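Local atomic coordinates of pseudoperoxidase (Leishmania major, PDB entry 5VIA), a protein that binds heme b, its iron held by two axial protein ligands, and belongs to the peroxidase family although it is termed a pseudoperoxidase. Residues V62-D67 with K210-L215; Y75-Y80 with E86-L91; F135-I140 with N240-E245; V257-A260 with E264-R267. One frame throughout, in Å; residues are numbered along the deposited sequence.

All four contacts lie in one chain of largely helical fold. Contacts 1 and 3 interlock along the sequence, their segments alternating, with centres about 20 Å apart; contact 3 touches the heme, and contact 1 joins two loops about 8 Å from it at Val212. Contact 2 is nested inside the loop closed by contact 1 and joins the neighbouring helices 67-79 and 85-99. It lies across the chain's centre from contact 3, about 31 Å between centres. Contact 4 comes last, between helices 250-261 and 263-279, the first of which follows helix 241-245 of contact 3. Two contacts thus join distant sequence near the heme, while two set turns between successive helices.

Contact 1: residues V62-D67 with K210-L215; sequences VVRGLD and KEVATL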
loop_
_atom_site.group_PDB
_atom_site.type_symbol
_atom_site.label_atom_id
_atom_site.label_comp_id
_atom_site.label_asym_id
_atom_site.label_seq_id
_atom_site.Cartn_x
_atom_site.Cartn_y
_atom_site.Cartn_z
ATOM N N VAL A 62 3.220 1.505 9.085
ATOM C CA VAL A 62 3.762 2.357 10.130
ATOM C C VAL A 62 3.289 3.780 9.883
ATOM O O VAL A 62 2.931 4.134 8.763
ATOM C CB VAL A 62 5.319 2.283 10.224
ATOM C CG1 VAL A 62 5.785 0.848 10.481
ATOM C CG2 VAL A 62 5.983 2.854 8.979
ATOM N N VAL A 63 3.279 4.594 10.927
ATOM C CA VAL A 63 2.759 5.947 10.825
ATOM C C VAL A 63 3.838 6.901 10.313
ATOM O O VAL A 63 3.563 8.067 9.992
ATOM C CB VAL A 63 2.245 6.430 12.186
ATOM C CG1 VAL A 63 3.402 6.740 13.118
ATOM C CG2 VAL A 63 1.381 7.647 12.019
ATOM N N ARG A 64 5.066 6.394 10.229
ATOM C CA ARG A 64 6.214 7.233 9.884
ATOM C C ARG A 64 6.291 7.515 8.385
ATOM O O ARG A 64 5.791 6.746 7.568
ATOM C CB ARG A 64 7.516 6.588 10.376
ATOM C CG ARG A 64 7.555 6.293 11.888
ATOM C CD ARG A 64 8.929 5.758 12.351
ATOM N NE ARG A 64 9.304 4.528 11.641
ATOM C CZ ARG A 64 9.064 3.293 12.086
ATOM N NH1 ARG A 64 8.457 3.101 13.251
ATOM N NH2 ARG A 64 9.439 2.239 11.369
ATOM N N GLY A 65 6.902 8.643 8.034
ATOM C CA GLY A 65 7.105 9.001 6.644
ATOM C C GLY A 65 5.859 9.415 5.883
ATOM O O GLY A 65 5.776 9.198 4.675
ATOM N N LEU A 66 4.894 10.019 6.571
ATOM C CA LEU A 66 3.630 10.370 5.924
ATOM C C LEU A 66 3.336 11.865 6.005
ATOM O O LEU A 66 2.223 12.288 5.680
ATOM C CB LEU A 66 2.475 9.583 6.551
ATOM C CG LEU A 66 2.476 8.065 6.379
ATOM C CD1 LEU A 66 1.260 7.465 7.066
ATOM C CD2 LEU A 66 2.511 7.709 4.899
ATOM N N ASP A 67 4.325 12.655 6.437
ATOM C CA ASP A 67 4.158 14.106 6.590
ATOM C C ASP A 67 3.823 14.803 5.273
ATOM O O ASP A 67 2.949 15.677 5.225
ATOM C CB ASP A 67 5.417 14.756 7.186
ATOM C CG ASP A 67 5.494 14.633 8.703
ATOM O OD1 ASP A 67 4.495 14.224 9.330
ATOM O OD2 ASP A 67 6.561 14.972 9.276
ATOM N N LYS A 210 17.399 7.426 12.811
ATOM C CA LYS A 210 17.087 7.465 14.240
ATOM C C LYS A 210 15.600 7.332 14.553
ATOM O O LYS A 210 15.254 6.958 15.666
ATOM C CB LYS A 210 17.616 8.756 14.870
ATOM C CG LYS A 210 19.124 8.893 14.861
ATOM C CD LYS A 210 19.542 10.346 15.055
ATOM C CE LYS A 210 20.514 10.497 16.202
ATOM N NZ LYS A 210 19.846 10.225 17.507
ATOM N N GLU A 211 14.729 7.646 13.591
ATOM C CA GLU A 211 13.283 7.538 13.804
ATOM C C GLU A 211 12.829 6.082 13.856
ATOM O O GLU A 211 11.717 5.778 14.308
ATOM C CB GLU A 211 12.509 8.248 12.690
ATOM C CG GLU A 211 12.450 9.766 12.782
ATOM C CD GLU A 211 11.327 10.329 11.923
ATOM O OE1 GLU A 211 10.255 9.673 11.833
ATOM O OE2 GLU A 211 11.513 11.420 11.341
ATOM N N VAL A 212 13.678 5.182 13.367
ATOM C CA VAL A 212 13.378 3.757 13.393
ATOM C C VAL A 212 14.009 3.184 14.660
ATOM O O VAL A 212 15.216 2.946 14.722
ATOM C CB VAL A 212 13.878 3.058 12.114
ATOM C CG1 VAL A 212 13.474 1.588 12.093
ATOM C CG2 VAL A 212 13.316 3.768 10.891
ATOM N N ALA A 213 13.173 3.000 15.679
ATOM C CA ALA A 213 13.634 2.677 17.026
ATOM C C ALA A 213 14.351 1.341 17.050
ATOM O O ALA A 213 15.385 1.185 17.701
ATOM C CB ALA A 213 12.446 2.656 17.985
ATOM N N THR A 214 13.770 0.374 16.352
ATOM C CA THR A 214 14.355 -0.947 16.229
ATOM C C THR A 214 14.484 -1.273 14.741
ATOM O O THR A 214 13.490 -1.360 14.022
ATOM C CB THR A 214 13.520 -2.013 16.995
ATOM O OG1 THR A 214 13.971 -3.329 16.652
ATOM C CG2 THR A 214 12.032 -1.880 16.677
ATOM N N LEU A 215 15.717 -1.414 14.269
ATOM C CA LEU A 215 15.950 -1.635 12.842
ATOM C C LEU A 215 15.466 -3.016 12.417
ATOM O O LEU A 215 15.576 -3.978 13.179
ATOM C CB LEU A 215 17.432 -1.442 12.514
ATOM C CG LEU A 215 17.882 0.000 12.730
ATOM C CD1 LEU A 215 19.368 0.136 12.586
ATOM C CD2 LEU A 215 17.179 0.909 11.743
HETATM O O HOH W 1 7.722 10.650 10.242
#
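Arg64 reaches across to Glu211 and Val212 mainly with the carbon part of its chain. Its CD lies 3.4 Å from the backbone O of Glu211, a close approach rather than a polar bond. Farther out the guanidinium passes the forked end of Val212 at about a right angle, Arg64 NH2 standing 4.2 Å from Val212 CG1. The bend at chi3 (-58°) turns the guanidinium away from the line of the chain, and its polar atoms are taken up elsewhere: NE by the O of Asn167, NH2 by the O of Val168 and NH1 by the O of Glu54. Glu211 runs past Arg64 in the opposite direction. Its carboxylate plane stands 87° from the guanidinium, and with Glu211 OE1 5.2 Å from Arg64 NE the two charges are near but not paired. Instead Glu211 OE1 accepts a bond from a water at 3.1 Å, and that water in turn accepts from Gly65 N at the same length. The result is a loop-to-loop contact, part apolar and part water-bridged, of the peroxidase-family domain, beside the loop that carries the heme-binding residues His165 and Ser169.

Contact 2: residues Y75-Y80 with E86-L91; sequences YLSSTY and EDVASL
Leu76 meets Val88 first through its CB, which lies 3.4 Å from Val88 CG1, tighter than usual for two carbons. The next atom out, CG, sits beside the backbone N (chi1 -70°), which carries the branch past the valine methyl instead of straight onto it, and the separation from CG to Val88 CG1 opens to 4.3 Å. At the fork the two methyls part company. CD1 turns back to lie 3.9 Å from the same Val88 CG1, so CB and CD1 of Leu76 both face the same valine methyl. CD2 leans the other way, 5.3 Å from Val88 CG1, and the leucine as a whole also touches Ser22 of helix 16-29. The contact joins helix 67-79, near its end, to the beginning of helix 85-99, two successive helices of the mainly helical peroxidase fold with a short connection between them; Tyr80 is where the first leaves helical geometry. On the partner's side, Val88 has CG1 anti to its own nitrogen (chi1 167°), which turns that branch toward Leu76 and Ser77. Ser77 OG stands 4.3 Å from Val88 CG1, a van der Waals neighbour; the hydroxyl itself is bonded to the O of Met73 in its own helix. Tyr80 borders the valine more loosely, its hydroxyl bonded to Ser22 OG, while Asp87, the residue before Val88, is held from outside by a salt bridge to Arg115 and a bond from Gly114 N.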
loop_
_atom_site.group_PDB
_atom_site.type_symbol
_atom_site.label_atom_id
_atom_site.label_comp_id
_atom_site.label_asym_id
_atom_site.label_seq_id
_atom_site.Cartn_x
_atom_site.Cartn_y
_atom_site.Cartn_z
ATOM N N TYR A 75 -4.260 19.830 1.596
ATOM C CA TYR A 75 -4.575 20.650 0.430
ATOM C C TYR A 75 -5.902 20.220 -0.178
ATOM O O TYR A 75 -6.752 21.055 -0.472
ATOM C CB TYR A 75 -3.482 20.579 -0.639
ATOM C CG TYR A 75 -3.858 21.343 -1.889
ATOM C CD1 TYR A 75 -3.697 22.718 -1.954
ATOM C CD2 TYR A 75 -4.389 20.691 -2.998
ATOM C CE1 TYR A 75 -4.047 23.421 -3.081
ATOM C CE2 TYR A 75 -4.745 21.394 -4.135
ATOM C CZ TYR A 75 -4.568 22.755 -4.168
ATOM O OH TYR A 75 -4.919 23.467 -5.294
ATOM N N LEU A 76 -6.066 18.915 -0.376
ATOM C CA LEU A 76 -7.298 18.384 -0.953
ATOM C C LEU A 76 -8.522 18.705 -0.087
ATOM O O LEU A 76 -9.560 19.127 -0.604
ATOM C CB LEU A 76 -7.174 16.885 -1.206
ATOM C CG LEU A 76 -6.232 16.446 -2.332
ATOM C CD1 LEU A 76 -6.141 14.935 -2.404
ATOM C CD2 LEU A 76 -6.687 17.005 -3.670
ATOM N N SER A 77 -8.389 18.536 1.228
ATOM C CA SER A 77 -9.468 18.872 2.157
ATOM C C SER A 77 -9.849 20.357 2.169
ATOM O O SER A 77 -11.032 20.692 2.265
ATOM C CB SER A 77 -9.119 18.404 3.570
ATOM O OG SER A 77 -9.123 16.990 3.639
ATOM N N SER A 78 -8.859 21.244 2.090
ATOM C CA SER A 78 -9.142 22.676 1.983
ATOM C C SER A 78 -9.829 22.989 0.660
ATOM O O SER A 78 -10.777 23.772 0.607
ATOM C CB SER A 78 -7.858 23.499 2.101
ATOM O OG SER A 78 -7.378 23.525 3.433
ATOM N N THR A 79 -9.334 22.362 -0.402
ATOM C CA THR A 79 -9.889 22.500 -1.744
ATOM C C THR A 79 -11.304 21.930 -1.801
ATOM O O THR A 79 -12.203 22.522 -2.407
ATOM C CB THR A 79 -9.006 21.764 -2.774
ATOM O OG1 THR A 79 -7.672 22.290 -2.725
ATOM C CG2 THR A 79 -9.561 21.928 -4.176
ATOM N N TYR A 80 -11.490 20.779 -1.158
ATOM C CA TYR A 80 -12.794 20.125 -1.081
ATOM C C TYR A 80 -13.323 20.013 0.356
ATOM O O TYR A 80 -13.417 18.915 0.905
ATOM C CB TYR A 80 -12.743 18.743 -1.755
ATOM C CG TYR A 80 -12.312 18.815 -3.205
ATOM C CD1 TYR A 80 -13.205 19.208 -4.192
ATOM C CD2 TYR A 80 -11.009 18.517 -3.581
ATOM C CE1 TYR A 80 -12.823 19.292 -5.512
ATOM C CE2 TYR A 80 -10.614 18.595 -4.903
ATOM C CZ TYR A 80 -11.529 18.982 -5.865
ATOM O OH TYR A 80 -11.148 19.066 -7.184
ATOM N N GLU A 86 -11.542 11.095 5.228
ATOM C CA GLU A 86 -11.376 9.700 4.838
ATOM C C GLU A 86 -11.713 9.471 3.361
ATOM O O GLU A 86 -10.983 8.766 2.663
ATOM C CB GLU A 86 -12.216 8.778 5.735
ATOM C CG GLU A 86 -11.786 8.732 7.204
ATOM C CD GLU A 86 -10.466 8.010 7.439
ATOM O OE1 GLU A 86 -9.908 7.383 6.516
ATOM O OE2 GLU A 86 -9.972 8.074 8.577
ATOM N N ASP A 87 -12.811 10.057 2.888
ATOM C CA ASP A 87 -13.165 9.971 1.470
ATOM C C ASP A 87 -12.054 10.566 0.600
ATOM O O ASP A 87 -11.620 9.956 -0.388
ATOM C CB ASP A 87 -14.489 10.691 1.193
ATOM C CG ASP A 87 -15.700 9.821 1.473
ATOM O OD1 ASP A 87 -15.516 8.615 1.719
ATOM O OD2 ASP A 87 -16.835 10.333 1.428
ATOM N N VAL A 88 -11.592 11.752 0.976
ATOM C CA VAL A 88 -10.508 12.413 0.255
ATOM C C VAL A 88 -9.257 11.536 0.217
ATOM O O VAL A 88 -8.606 11.412 -0.817
ATOM C CB VAL A 88 -10.154 13.770 0.889
ATOM C CG1 VAL A 88 -8.843 14.284 0.326
ATOM C CG2 VAL A 88 -11.270 14.784 0.650
ATOM N N ALA A 89 -8.932 10.915 1.345
ATOM C CA ALA A 89 -7.732 10.091 1.425
ATOM C C ALA A 89 -7.805 8.893 0.479
ATOM O O ALA A 89 -6.816 8.553 -0.177
ATOM C CB ALA A 89 -7.473 9.644 2.868
ATOM N N SER A 90 -8.974 8.258 0.394
ATOM C CA SER A 90 -9.140 7.118 -0.504
ATOM C C SER A 90 -9.026 7.535 -1.979
ATOM O O SER A 90 -8.492 6.779 -2.803
ATOM C CB SER A 90 -10.469 6.395 -0.231
ATOM O OG SER A 90 -11.561 7.230 -0.565
ATOM N N LEU A 91 -9.499 8.737 -2.306
ATOM C CA LEU A 91 -9.414 9.250 -3.680
ATOM C C LEU A 91 -7.984 9.641 -4.069
ATOM O O LEU A 91 -7.589 9.537 -5.244
ATOM C CB LEU A 91 -10.356 10.444 -3.870
ATOM C CG LEU A 91 -11.845 10.105 -3.911
ATOM C CD1 LEU A 91 -12.685 11.352 -3.942
ATOM C CD2 LEU A 91 -12.168 9.239 -5.105
#

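Contact 3: residues F135-I140 with N240-E245; sequences FSIPTI and NAAELE. With HEM (protoporphyrin IX containing Fe), chain B.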
loop_
_atom_site.group_PDB
_atom_site.type_symbol
_atom_site.label_atom_id
_atom_site.label_comp_id
_atom_site.label_asym_id
_atom_site.label_seq_id
_atom_site.Cartn_x
_atom_site.Cartn_y
_atom_site.Cartn_z
ATOM N N PHE A 135 2.474 -10.064 13.282
ATOM C CA PHE A 135 1.455 -10.898 12.658
ATOM C C PHE A 135 1.921 -11.319 11.275
ATOM O O PHE A 135 2.673 -10.589 10.627
ATOM C CB PHE A 135 0.150 -10.122 12.542
ATOM C CG PHE A 135 -0.586 -9.974 13.843
ATOM C CD1 PHE A 135 -1.391 -11.002 14.315
ATOM C CD2 PHE A 135 -0.484 -8.806 14.589
ATOM C CE1 PHE A 135 -2.084 -10.868 15.506
ATOM C CE2 PHE A 135 -1.168 -8.668 15.780
ATOM C CZ PHE A 135 -1.981 -9.699 16.235
ATOM N N SER A 136 1.495 -12.498 10.823
ATOM C CA SER A 136 1.840 -12.954 9.476
ATOM C C SER A 136 1.172 -12.069 8.427
ATOM O O SER A 136 0.179 -11.378 8.705
ATOM C CB SER A 136 1.425 -14.407 9.272
ATOM O OG SER A 136 0.009 -14.489 9.143
ATOM N N ILE A 137 1.713 -12.094 7.218
ATOM C CA ILE A 137 1.150 -11.333 6.107
ATOM C C ILE A 137 -0.309 -11.731 5.749
ATOM O O ILE A 137 -1.153 -10.851 5.601
ATOM C CB ILE A 137 2.096 -11.346 4.885
ATOM C CG1 ILE A 137 3.360 -10.533 5.209
ATOM C CG2 ILE A 137 1.406 -10.782 3.648
ATOM C CD1 ILE A 137 4.395 -10.476 4.076
ATOM N N PRO A 138 -0.608 -13.042 5.614
ATOM C CA PRO A 138 -2.006 -13.417 5.350
ATOM C C PRO A 138 -2.974 -12.950 6.433
ATOM O O PRO A 138 -4.087 -12.510 6.100
ATOM C CB PRO A 138 -1.953 -14.948 5.314
ATOM C CG PRO A 138 -0.572 -15.248 4.804
ATOM C CD PRO A 138 0.303 -14.191 5.448
ATOM N N THR A 139 -2.568 -13.034 7.700
ATOM C CA THR A 139 -3.418 -12.593 8.814
ATOM C C THR A 139 -3.817 -11.132 8.637
ATOM O O THR A 139 -4.992 -10.759 8.779
ATOM C CB THR A 139 -2.700 -12.774 10.161
ATOM O OG1 THR A 139 -2.503 -14.175 10.407
ATOM C CG2 THR A 139 -3.513 -12.160 11.315
ATOM N N ILE A 140 -2.835 -10.302 8.298
ATOM C CA ILE A 140 -3.096 -8.895 8.109
ATOM C C ILE A 140 -3.946 -8.648 6.868
ATOM O O ILE A 140 -4.964 -7.958 6.944
ATOM C CB ILE A 140 -1.774 -8.091 8.004
ATOM C CG1 ILE A 140 -0.968 -8.249 9.299
ATOM C CG2 ILE A 140 -2.082 -6.637 7.724
ATOM C CD1 ILE A 140 0.425 -7.658 9.241
ATOM N N ASN A 240 10.907 -8.066 2.234
ATOM C CA ASN A 240 10.759 -8.775 3.507
ATOM C C ASN A 240 10.959 -10.278 3.342
ATOM O O ASN A 240 10.482 -10.858 2.362
ATOM C CB ASN A 240 9.347 -8.538 4.074
ATOM C CG ASN A 240 9.248 -7.272 4.891
ATOM O OD1 ASN A 240 9.286 -6.167 4.345
ATOM N ND2 ASN A 240 9.100 -7.419 6.208
ATOM N N ALA A 241 11.643 -10.911 4.297
ATOM C CA ALA A 241 11.768 -12.368 4.313
ATOM C C ALA A 241 10.395 -13.028 4.215
ATOM O O ALA A 241 10.221 -14.015 3.496
ATOM C CB ALA A 241 12.494 -12.845 5.577
ATOM N N ALA A 242 9.424 -12.470 4.931
ATOM C CA ALA A 242 8.051 -12.998 4.935
ATOM C C ALA A 242 7.388 -13.007 3.551
ATOM O O ALA A 242 6.644 -13.937 3.215
ATOM C CB ALA A 242 7.199 -12.219 5.918
ATOM N N GLU A 243 7.639 -11.973 2.757
ATOM C CA GLU A 243 7.103 -11.899 1.399
ATOM C C GLU A 243 7.703 -12.995 0.516
ATOM O O GLU A 243 7.032 -13.533 -0.372
ATOM C CB GLU A 243 7.389 -10.516 0.804
ATOM C CG GLU A 243 6.171 -9.671 0.513
ATOM C CD GLU A 243 6.518 -8.236 0.151
ATOM O OE1 GLU A 243 6.322 -7.834 -1.024
ATOM O OE2 GLU A 243 6.967 -7.500 1.057
ATOM N N LEU A 244 8.972 -13.322 0.764
ATOM C CA LEU A 244 9.662 -14.376 0.029
ATOM C C LEU A 244 9.268 -15.774 0.507
ATOM O O LEU A 244 9.171 -16.710 -0.294
ATOM C CB LEU A 244 11.185 -14.194 0.148
ATOM C CG LEU A 244 11.740 -12.910 -0.471
ATOM C CD1 LEU A 244 13.188 -12.662 -0.056
ATOM C CD2 LEU A 244 11.635 -12.996 -1.982
ATOM N N GLU A 245 9.049 -15.925 1.810
ATOM C CA GLU A 245 8.760 -17.246 2.359
ATOM C C GLU A 245 7.406 -17.747 1.871
ATOM O O GLU A 245 7.177 -18.952 1.778
ATOM C CB GLU A 245 8.837 -17.240 3.889
ATOM C CG GLU A 245 10.268 -17.163 4.433
ATOM C CD GLU A 245 11.157 -18.310 3.965
ATOM O OE1 GLU A 245 10.827 -19.485 4.235
ATOM O OE2 GLU A 245 12.201 -18.038 3.331
HETATM C CHA HEM B . 6.543 0.264 0.921
HETATM C CHB HEM B . 6.708 -3.936 3.388
HETATM C CHC HEM B . 1.945 -4.415 2.574
HETATM C CHD HEM B . 1.970 -0.625 -0.494
HETATM C C1A HEM B . 6.952 -0.782 1.712
HETATM C C2A HEM B . 8.243 -0.859 2.359
HETATM C C3A HEM B . 8.299 -1.999 3.041
HETATM C C4A HEM B . 7.036 -2.707 2.848
HETATM C CMA HEM B . 9.487 -2.497 3.883
HETATM C CAA HEM B . 9.334 0.232 2.301
HETATM C CBA HEM B . 8.816 1.320 3.262
HETATM C CGA HEM B . 9.739 2.514 3.360
HETATM O O1A HEM B . 10.902 2.337 3.798
HETATM O O2A HEM B . 9.297 3.650 3.034
HETATM C C1B HEM B . 5.425 -4.446 3.420
HETATM C C2B HEM B . 4.987 -5.669 4.051
HETATM C C3B HEM B . 3.667 -5.809 3.856
HETATM C C4B HEM B . 3.221 -4.681 3.040
HETATM C CMB HEM B . 5.898 -6.616 4.847
HETATM C CAB HEM B . 2.844 -7.005 4.396
HETATM C CBB HEM B . 1.540 -6.905 4.676
HETATM C C1C HEM B . 1.529 -3.451 1.673
HETATM C C2C HEM B . 0.178 -3.293 1.119
HETATM C C3C HEM B . 0.199 -2.230 0.269
HETATM C C4C HEM B . 1.554 -1.699 0.263
HETATM C CMC HEM B . -1.024 -4.204 1.496
HETATM C CAC HEM B . -0.896 -1.554 -0.588
HETATM C CBC HEM B . -2.195 -1.874 -0.511
HETATM C C1D HEM B . 3.208 -0.033 -0.421
HETATM C C2D HEM B . 3.634 1.109 -1.202
HETATM C C3D HEM B . 5.066 1.386 -0.764
HETATM C C4D HEM B . 5.357 0.382 0.240
HETATM C CMD HEM B . 2.816 1.885 -2.257
HETATM C CAD HEM B . 5.992 2.523 -1.269
HETATM C CBD HEM B . 5.681 3.720 -0.361
HETATM C CGD HEM B . 6.539 4.916 -0.698
HETATM O O1D HEM B . 6.537 5.904 0.095
HETATM O O2D HEM B . 7.223 4.871 -1.751
HETATM N NA HEM B . 6.237 -1.933 2.024
HETATM N NB HEM B . 4.332 -3.874 2.805
HETATM N NC HEM B . 2.343 -2.456 1.121
HETATM N ND HEM B . 4.250 -0.444 0.406
HETATM FE FE HEM B . 4.306 -2.155 1.648
#
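A single methyl group, CD1 of Ile137, makes every side-chain approach within 4.2 Å between the two segments. It stands 3.8 Å from Ala242 CB and equally far from the backbone N of Glu243, with Glu243 CG slightly beyond. The isoleucine reaches this far because its chain is extended, CD1 lying anti across CB-CG1 (chi2 179°). Its inner atoms serve a second neighbour: CG1 lies 3.7 Å from heme CAB, and CG2 rests by the other vinyl carbon, so Ile137 is wedged between helix 241-245 and the vinyl group of the porphyrin. From the opposing segment Asn240 packs on a ring methyl, its CG 3.4 Å from heme CMB, while ND2 donates to the O of Val56 and so fixes how the amide is turned. Ile137 and Asn240 both belong to the heme pocket. Ser136, at the N-cap position of helix 137-142, has its OG bonded to Thr139 OG1, 2.8 Å away. Glu243 has an uncommon first torsion, chi1 -115°, away from the usual staggered positions, and beyond it the chain runs out straight toward the heme, placing OE2 4.0 Å from heme C2B. The other oxygen, OE1, is gripped by two partners, Tyr187 OH and ND1 of His159, the latter an axial ligand of the iron. A buried carboxylate bonded in this way would hold the imidazole in one rotation, an arrangement that recalls the proximal histidine and aspartate of other heme peroxidases, here with glutamate in the acid's place.

Contact 4: residues V257-A260 with E264-R267; sequences VRYA and ELWR
This is a mainly apolar, aromatic contact at the corner between helix 250-261 and helix 263-279; within the two segments the nearest CA atoms are those of Tyr259 and Trp266, 5.2 Å apart. The two rings form a T-shaped pair, the edge of the indole directed at the face of the phenol. Their planes are inclined by 68°, and the centroid of the phenol ring lies 5.3 Å from that of the five-membered indole ring. Within the pair, Trp266 CD1 sits over one face of the Tyr259 ring toward its rim, and the backbone adds to this: Trp266 CA makes an off-centre CH-pi contact, 4.3 Å from the ring centroid and 30° off its normal. Trp266 CB lies 3.8 Å from Tyr259 CD1. Leu265 approaches the same phenol from a different direction, its CG lying near the ring plane, 4.0 Å from Tyr259 CE1. Its CD2 methyl meets the aliphatic part of Arg258, with CD of the arginine 3.5 Å away. The bend of the arginine at chi3 (-85°) then brings the guanidinium edge-on to that methyl, NH1 3.9 Å from Leu265 CD2. Tyr188 of helix 186-194 also packs on both aromatic rings. The polar ends point out of the pair to one neighbour: Tyr259 OH bonds to the O of Ala150, and Trp266 NE1 to the O of Ala154. Each buried ring therefore pairs an apolar face or edge at the corner with a polar atom satisfied by a backbone carbonyl of helix 149-155, which ties three helices together.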
loop_
_atom_site.group_PDB
_atom_site.type_symbol
_atom_site.label_atom_id
_atom_site.label_comp_id
_atom_site.label_asym_id
_atom_site.label_seq_id
_atom_site.Cartn_x
_atom_site.Cartn_y
_atom_site.Cartn_z
ATOM N N VAL A 257 2.812 -16.983 -9.564
ATOM C CA VAL A 257 3.134 -17.499 -10.891
ATOM C C VAL A 257 2.077 -17.085 -11.924
ATOM O O VAL A 257 2.404 -16.654 -13.037
ATOM C CB VAL A 257 3.263 -19.039 -10.865
ATOM C CG1 VAL A 257 3.073 -19.632 -12.256
ATOM C CG2 VAL A 257 4.610 -19.445 -10.294
ATOM N N ARG A 258 0.814 -17.217 -11.539
ATOM C CA ARG A 258 -0.305 -16.864 -12.403
ATOM C C ARG A 258 -0.349 -15.372 -12.762
ATOM O O ARG A 258 -0.606 -15.025 -13.919
ATOM C CB ARG A 258 -1.604 -17.283 -11.720
ATOM C CG ARG A 258 -2.864 -17.001 -12.482
ATOM C CD ARG A 258 -3.953 -17.977 -12.045
ATOM N NE ARG A 258 -3.861 -19.223 -12.798
ATOM C CZ ARG A 258 -4.549 -19.473 -13.908
ATOM N NH1 ARG A 258 -5.398 -18.567 -14.386
ATOM N NH2 ARG A 258 -4.391 -20.630 -14.535
ATOM N N TYR A 259 -0.098 -14.505 -11.779
ATOM C CA TYR A 259 -0.146 -13.057 -11.977
ATOM C C TYR A 259 1.053 -12.595 -12.792
ATOM O O TYR A 259 0.982 -11.596 -13.502
ATOM C CB TYR A 259 -0.178 -12.318 -10.631
ATOM C CG TYR A 259 -1.487 -12.448 -9.845
ATOM C CD1 TYR A 259 -2.660 -12.873 -10.460
ATOM C CD2 TYR A 259 -1.539 -12.132 -8.494
ATOM C CE1 TYR A 259 -3.855 -12.977 -9.741
ATOM C CE2 TYR A 259 -2.730 -12.231 -7.765
ATOM C CZ TYR A 259 -3.877 -12.655 -8.396
ATOM O OH TYR A 259 -5.057 -12.759 -7.675
ATOM N N ALA A 260 2.155 -13.328 -12.684
ATOM C CA ALA A 260 3.366 -13.008 -13.436
ATOM C C ALA A 260 3.143 -13.205 -14.930
ATOM O O ALA A 260 3.760 -12.522 -15.762
ATOM C CB ALA A 260 4.530 -13.874 -12.960
ATOM N N GLU A 264 -3.936 -9.477 -17.134
ATOM C CA GLU A 264 -5.363 -9.172 -17.151
ATOM C C GLU A 264 -6.058 -9.702 -15.891
ATOM O O GLU A 264 -6.860 -8.993 -15.261
ATOM C CB GLU A 264 -6.020 -9.744 -18.410
ATOM C CG GLU A 264 -7.527 -9.522 -18.467
ATOM C CD GLU A 264 -8.169 -10.160 -19.689
ATOM O OE1 GLU A 264 -7.438 -10.722 -20.538
ATOM O OE2 GLU A 264 -9.412 -10.102 -19.798
ATOM N N LEU A 265 -5.751 -10.944 -15.525
ATOM C CA LEU A 265 -6.332 -11.533 -14.320
ATOM C C LEU A 265 -5.874 -10.747 -13.104
ATOM O O LEU A 265 -6.680 -10.433 -12.226
ATOM C CB LEU A 265 -5.926 -12.996 -14.171
ATOM C CG LEU A 265 -6.355 -13.635 -12.845
ATOM C CD1 LEU A 265 -7.874 -13.645 -12.698
ATOM C CD2 LEU A 265 -5.805 -15.039 -12.740
ATOM N N TRP A 266 -4.583 -10.413 -13.061
ATOM C CA TRP A 266 -4.069 -9.642 -11.937
ATOM C C TRP A 266 -4.799 -8.308 -11.776
ATOM O O TRP A 266 -5.168 -7.941 -10.658
ATOM C CB TRP A 266 -2.553 -9.405 -12.019
ATOM C CG TRP A 266 -2.152 -8.337 -11.035
ATOM C CD1 TRP A 266 -2.005 -8.476 -9.685
ATOM C CD2 TRP A 266 -1.917 -6.949 -11.324
ATOM N NE1 TRP A 266 -1.667 -7.263 -9.120
ATOM C CE2 TRP A 266 -1.609 -6.313 -10.106
ATOM C CE3 TRP A 266 -1.923 -6.193 -12.501
ATOM C CZ2 TRP A 266 -1.323 -4.952 -10.029
ATOM C CZ3 TRP A 266 -1.628 -4.845 -12.427
ATOM C CH2 TRP A 266 -1.332 -4.238 -11.201
ATOM N N ARG A 267 -5.008 -7.582 -12.876
ATOM C CA ARG A 267 -5.687 -6.282 -12.788
ATOM C C ARG A 267 -7.088 -6.392 -12.176
ATOM O O ARG A 267 -7.519 -5.534 -11.390
ATOM C CB ARG A 267 -5.777 -5.611 -14.157
ATOM C CG ARG A 267 -4.450 -5.031 -14.649
ATOM C CD ARG A 267 -4.656 -4.081 -15.825
ATOM N NE ARG A 267 -5.200 -4.750 -16.999
ATOM C CZ ARG A 267 -4.479 -5.085 -18.067
ATOM N NH1 ARG A 267 -3.181 -4.808 -18.104
ATOM N NH2 ARG A 267 -5.050 -5.691 -19.101
#